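Local coordinates for putative lipoprotein (Campylobacter jejuni subsp. jejuni, PDB 4GIO) that is of unknown function but is a putative bacterial lipoprotein whose single domain adopts a variant of the immunoglobulin fold, at residues S18-K30 with E41-I53. Numbering follows the deposited sequence.
Sequences SNLPKSLVKQFQK and EVILRSTFAKDVI
Q27 and I43 sit at the centre of an antiparallel ladder between residues 25–30 and 41–44, where the pairing is interrupted by a classic beta bulge. K26 and Q27 both lie opposite I43: K26 N donates to I43 O (2.8 Å), while I43 N gives an almost straight bond to Q27 O (3.0 Å, 176° at the hydrogen). Regular pairing resumes with two backbone bonds between Q29 and E41, and at the other end R45 N bonds L24 O at 3.0 Å.

The apolar residues V25, F28, V42 and L44 share one face. V25 spans two neighbours, CG1 against V42 CG1 and CG2 against L44 CD2 (3.8 Å), whereas F28 meets V42 through CB and its ring leads off. L24 sets CG anti to its own N (chi1 -171°), bringing CD1 within 3.7 Å of R45 O and beside S46 CB.

The other face is more polar. The extended Q27 chain runs alongside I43, CG lying 3.7 Å from CD1. Q29 and E41 also run side by side, joined by a weak NE2–OE2 bond of 3.4 Å with amide and carboxylate planes 45° apart. K26 crosses R45 at about a right angle and folds back, its NZ bonding S23 O at 2.6 Å.

Beyond the ladder, P21 meets the aliphatic end of K50, and a water links N19 O to K50 NZ. Strand 38–44 is the middle of its sheet, bonded to 85–90 on its far edge; V25 and F28 touch strand 14–16, L20 touches 98–105, and L24 and L44 touch 75–79, joining the two sheets of the sandwich.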
loop_
_atom_site.group_PDB
_atom_site.type_symbol
_atom_site.label_atom_id
_atom_site.label_comp_id
_atom_site.label_asym_id
_atom_site.label_seq_id
_atom_site.Cartn_x
_atom_site.Cartn_y
_atom_site.Cartn_z
ATOM N N SER A 18 3.389 -13.892 -6.447
ATOM C CA SER A 18 3.861 -14.551 -7.675
ATOM C C SER A 18 2.944 -14.472 -8.922
ATOM O O SER A 18 3.429 -14.533 -10.047
ATOM C CB SER A 18 4.273 -15.995 -7.389
ATOM O OG SER A 18 3.212 -16.798 -6.992
ATOM N N ASN A 19 1.646 -14.326 -8.734
ATOM C CA ASN A 19 0.738 -14.205 -9.851
ATOM C C ASN A 19 0.488 -12.770 -10.283
ATOM O O ASN A 19 -0.375 -12.548 -11.106
ATOM C CB ASN A 19 -0.561 -14.922 -9.554
ATOM C CG ASN A 19 -0.367 -16.400 -9.365
ATOM O OD1 ASN A 19 0.224 -17.060 -10.179
ATOM N ND2 ASN A 19 -0.899 -16.938 -8.281
ATOM N N LEU A 20 1.255 -11.795 -9.794
ATOM C CA LEU A 20 1.130 -10.440 -10.316
ATOM C C LEU A 20 2.383 -10.057 -11.144
ATOM O O LEU A 20 3.478 -10.433 -10.776
ATOM C CB LEU A 20 0.987 -9.475 -9.119
ATOM C CG LEU A 20 -0.276 -9.737 -8.293
ATOM C CD1 LEU A 20 -0.370 -8.704 -7.159
ATOM C CD2 LEU A 20 -1.480 -9.649 -9.199
ATOM N N PRO A 21 2.230 -9.226 -12.171
ATOM C CA PRO A 21 3.401 -8.768 -12.896
ATOM C C PRO A 21 4.290 -7.862 -12.031
ATOM O O PRO A 21 3.817 -7.119 -11.120
ATOM C CB PRO A 21 2.790 -8.001 -14.054
ATOM C CG PRO A 21 1.544 -7.527 -13.548
ATOM C CD PRO A 21 1.009 -8.632 -12.725
ATOM N N LYS A 22 5.581 -7.937 -12.305
ATOM C CA LYS A 22 6.571 -7.203 -11.505
ATOM C C LYS A 22 6.381 -5.748 -11.704
ATOM O O LYS A 22 6.732 -4.982 -10.821
ATOM C CB LYS A 22 8.023 -7.547 -11.920
ATOM C CG LYS A 22 8.664 -8.667 -11.109
ATOM C CD LYS A 22 7.852 -9.971 -11.206
ATOM C CE LYS A 22 8.216 -10.881 -12.381
ATOM N NZ LYS A 22 7.071 -11.903 -12.724
ATOM N N SER A 23 5.855 -5.360 -12.870
ATOM C CA SER A 23 5.756 -3.953 -13.219
ATOM C C SER A 23 4.435 -3.340 -12.751
ATOM O O SER A 23 4.126 -2.231 -13.138
ATOM C CB SER A 23 5.947 -3.718 -14.730
ATOM O OG SER A 23 4.765 -4.106 -15.467
ATOM N N LEU A 24 3.655 -4.070 -11.955
ATOM C CA LEU A 24 2.365 -3.530 -11.429
ATOM C C LEU A 24 2.508 -2.202 -10.727
ATOM O O LEU A 24 1.746 -1.271 -10.972
ATOM C CB LEU A 24 1.691 -4.491 -10.447
ATOM C CG LEU A 24 0.248 -4.063 -10.051
ATOM C CD1 LEU A 24 -0.711 -4.141 -11.249
ATOM C CD2 LEU A 24 -0.203 -5.011 -8.960
ATOM N N VAL A 25 3.513 -2.108 -9.859
ATOM C CA VAL A 25 3.731 -0.864 -9.109
ATOM C C VAL A 25 4.569 0.126 -9.931
ATOM O O VAL A 25 5.711 -0.169 -10.246
ATOM C CB VAL A 25 4.459 -1.153 -7.765
ATOM C CG1 VAL A 25 4.738 0.155 -7.035
ATOM C CG2 VAL A 25 3.596 -2.084 -6.896
ATOM N N LYS A 26 3.999 1.263 -10.255
ATOM C CA LYS A 26 4.659 2.328 -11.041
ATOM C C LYS A 26 5.606 3.165 -10.188
ATOM O O LYS A 26 6.759 3.427 -10.566
ATOM C CB LYS A 26 3.581 3.217 -11.659
ATOM C CG LYS A 26 2.932 2.641 -12.955
ATOM C CD LYS A 26 3.122 1.098 -13.136
ATOM C CE LYS A 26 4.202 0.826 -14.181
ATOM N NZ LYS A 26 3.903 -0.374 -14.962
ATOM N N GLN A 27 5.127 3.561 -9.010
ATOM C CA GLN A 27 5.966 4.261 -8.064
ATOM C C GLN A 27 5.184 4.341 -6.751
ATOM O O GLN A 27 3.974 4.077 -6.696
ATOM C CB GLN A 27 6.287 5.684 -8.534
ATOM C CG GLN A 27 5.036 6.500 -8.811
ATOM C CD GLN A 27 5.296 7.985 -8.989
ATOM O OE1 GLN A 27 5.388 8.474 -10.115
ATOM N NE2 GLN A 27 5.366 8.725 -7.867
ATOM N N PHE A 28 5.894 4.720 -5.699
ATOM C CA PHE A 28 5.208 5.090 -4.464
ATOM C C PHE A 28 5.900 6.239 -3.754
ATOM O O PHE A 28 7.049 6.549 -3.995
ATOM C CB PHE A 28 5.025 3.877 -3.573
ATOM C CG PHE A 28 6.280 3.311 -3.054
ATOM C CD1 PHE A 28 6.839 3.799 -1.888
ATOM C CD2 PHE A 28 6.913 2.282 -3.733
ATOM C CE1 PHE A 28 7.993 3.259 -1.401
ATOM C CE2 PHE A 28 8.061 1.726 -3.235
ATOM C CZ PHE A 28 8.609 2.237 -2.059
ATOM N N GLN A 29 5.175 6.890 -2.882
ATOM C CA GLN A 29 5.806 7.937 -2.086
ATOM C C GLN A 29 5.029 8.081 -0.780
ATOM O O GLN A 29 3.923 7.562 -0.639
ATOM C CB GLN A 29 5.797 9.238 -2.872
ATOM C CG GLN A 29 4.397 9.682 -3.204
ATOM C CD GLN A 29 4.385 10.745 -4.236
ATOM O OE1 GLN A 29 5.426 11.095 -4.781
ATOM N NE2 GLN A 29 3.205 11.265 -4.542
ATOM N N LYS A 30 5.613 8.786 0.155
ATOM C CA LYS A 30 4.936 9.042 1.413
ATOM C C LYS A 30 5.244 10.442 1.908
ATOM O O LYS A 30 6.273 11.047 1.509
ATOM C CB LYS A 30 5.295 7.947 2.440
ATOM C CG LYS A 30 6.762 7.880 2.867
ATOM C CD LYS A 30 7.077 6.486 3.502
ATOM C CE LYS A 30 8.425 6.504 4.222
ATOM N NZ LYS A 30 9.461 6.840 3.229
ATOM N N GLU A 41 1.049 6.975 -1.106
ATOM C CA GLU A 41 0.317 6.813 -2.392
ATOM C C GLU A 41 1.072 5.829 -3.222
ATOM O O GLU A 41 2.296 5.960 -3.351
ATOM C CB GLU A 41 0.263 8.107 -3.200
ATOM C CG GLU A 41 -0.807 9.058 -2.722
ATOM C CD GLU A 41 -0.806 10.447 -3.463
ATOM O OE1 GLU A 41 -1.527 11.381 -2.972
ATOM O OE2 GLU A 41 -0.108 10.590 -4.517
ATOM N N VAL A 42 0.388 4.810 -3.715
ATOM C CA VAL A 42 1.053 3.812 -4.550
ATOM C C VAL A 42 0.293 3.898 -5.880
ATOM O O VAL A 42 -0.932 3.883 -5.888
ATOM C CB VAL A 42 0.989 2.425 -3.934
ATOM C CG1 VAL A 42 1.614 1.313 -4.874
ATOM C CG2 VAL A 42 1.700 2.398 -2.526
ATOM N N ILE A 43 1.013 3.997 -6.994
ATOM C CA ILE A 43 0.349 4.059 -8.287
ATOM C C ILE A 43 0.518 2.664 -8.921
ATOM O O ILE A 43 1.629 2.121 -8.970
ATOM C CB ILE A 43 0.945 5.144 -9.193
ATOM C CG1 ILE A 43 0.748 6.505 -8.533
ATOM C CG2 ILE A 43 0.236 5.103 -10.622
ATOM C CD1 ILE A 43 1.483 7.630 -9.200
ATOM N N LEU A 44 -0.605 2.109 -9.380
ATOM C CA LEU A 44 -0.658 0.772 -9.967
ATOM C C LEU A 44 -1.123 0.900 -11.423
ATOM O O LEU A 44 -1.894 1.810 -11.740
ATOM C CB LEU A 44 -1.633 -0.119 -9.194
ATOM C CG LEU A 44 -1.323 -0.231 -7.673
ATOM C CD1 LEU A 44 -2.412 -0.924 -6.949
ATOM C CD2 LEU A 44 0.015 -0.965 -7.371
ATOM N N ARG A 45 -0.609 0.041 -12.300
ATOM C CA ARG A 45 -1.220 -0.131 -13.648
ATOM C C ARG A 45 -0.933 -1.462 -14.319
ATOM O O ARG A 45 0.152 -2.053 -14.169
ATOM C CB ARG A 45 -1.006 1.001 -14.667
ATOM C CG ARG A 45 0.197 1.818 -14.535
ATOM C CD ARG A 45 0.544 2.511 -15.931
ATOM N NE ARG A 45 0.068 3.875 -16.139
ATOM C CZ ARG A 45 -0.993 4.173 -16.888
ATOM N NH1 ARG A 45 -1.355 5.418 -17.050
ATOM N NH2 ARG A 45 -1.687 3.205 -17.460
ATOM N N SER A 46 -1.918 -1.887 -15.086
ATOM C CA SER A 46 -1.914 -3.210 -15.643
ATOM C C SER A 46 -2.518 -3.147 -17.024
ATOM O O SER A 46 -3.480 -2.419 -17.244
ATOM C CB SER A 46 -2.800 -4.091 -14.768
ATOM O OG SER A 46 -2.816 -5.397 -15.329
ATOM N N THR A 47 -1.963 -3.927 -17.941
ATOM C CA THR A 47 -2.552 -3.963 -19.261
ATOM C C THR A 47 -3.975 -4.502 -19.257
ATOM O O THR A 47 -4.861 -3.957 -19.913
ATOM C CB THR A 47 -1.756 -4.839 -20.220
ATOM O OG1 THR A 47 -0.350 -4.827 -19.877
ATOM C CG2 THR A 47 -2.065 -4.333 -21.647
ATOM N N PHE A 48 -4.195 -5.537 -18.472
ATOM C CA PHE A 48 -5.468 -6.215 -18.323
ATOM C C PHE A 48 -6.059 -5.917 -16.981
ATOM O O PHE A 48 -5.346 -5.764 -15.976
ATOM C CB PHE A 48 -5.227 -7.725 -18.374
ATOM C CG PHE A 48 -4.523 -8.165 -19.605
ATOM C CD1 PHE A 48 -5.013 -7.756 -20.874
ATOM C CD2 PHE A 48 -3.433 -9.032 -19.531
ATOM C CE1 PHE A 48 -4.405 -8.169 -22.048
ATOM C CE2 PHE A 48 -2.810 -9.458 -20.706
ATOM C CZ PHE A 48 -3.290 -9.019 -21.965
ATOM N N ALA A 49 -7.369 -5.885 -16.941
ATOM C CA ALA A 49 -8.094 -5.647 -15.714
ATOM C C ALA A 49 -7.734 -6.751 -14.687
ATOM O O ALA A 49 -7.643 -7.916 -15.024
ATOM C CB ALA A 49 -9.583 -5.639 -16.007
ATOM N N LYS A 50 -7.473 -6.375 -13.446
ATOM C CA LYS A 50 -7.106 -7.375 -12.437
ATOM C C LYS A 50 -7.834 -7.056 -11.145
ATOM O O LYS A 50 -7.940 -5.875 -10.793
ATOM C CB LYS A 50 -5.631 -7.217 -12.090
ATOM C CG LYS A 50 -4.726 -8.275 -12.613
ATOM C CD LYS A 50 -3.859 -7.634 -13.661
ATOM C CE LYS A 50 -2.513 -8.299 -13.809
ATOM N NZ LYS A 50 -2.694 -9.642 -14.427
ATOM N N ASP A 51 -8.265 -8.088 -10.426
ATOM C CA ASP A 51 -8.774 -7.882 -9.093
ATOM C C ASP A 51 -7.624 -8.324 -8.175
ATOM O O ASP A 51 -7.071 -9.416 -8.314
ATOM C CB ASP A 51 -10.049 -8.680 -8.790
ATOM C CG ASP A 51 -11.303 -8.094 -9.474
ATOM O OD1 ASP A 51 -11.510 -6.850 -9.479
ATOM O OD2 ASP A 51 -12.040 -8.882 -10.080
ATOM N N VAL A 52 -7.274 -7.439 -7.265
ATOM C CA VAL A 52 -6.275 -7.761 -6.276
ATOM C C VAL A 52 -6.735 -7.549 -4.862
ATOM O O VAL A 52 -7.765 -6.897 -4.601
ATOM C CB VAL A 52 -4.981 -6.948 -6.523
ATOM C CG1 VAL A 52 -4.544 -7.195 -7.932
ATOM C CG2 VAL A 52 -5.224 -5.459 -6.239
ATOM N N ILE A 53 -5.965 -8.128 -3.935
ATOM C CA ILE A 53 -6.281 -7.988 -2.514
ATOM C C ILE A 53 -5.041 -7.432 -1.846
ATOM O O ILE A 53 -3.977 -7.967 -2.034
ATOM C CB ILE A 53 -6.715 -9.337 -1.876
ATOM C CG1 ILE A 53 -8.168 -9.678 -2.294
ATOM C CG2 ILE A 53 -6.566 -9.280 -0.330
ATOM C CD1 ILE A 53 -8.469 -11.180 -2.165
HETATM O O HOH W 1 -2.328 -12.044 -12.500
HETATM O O HOH W 2 1.528 -4.109 -15.038
#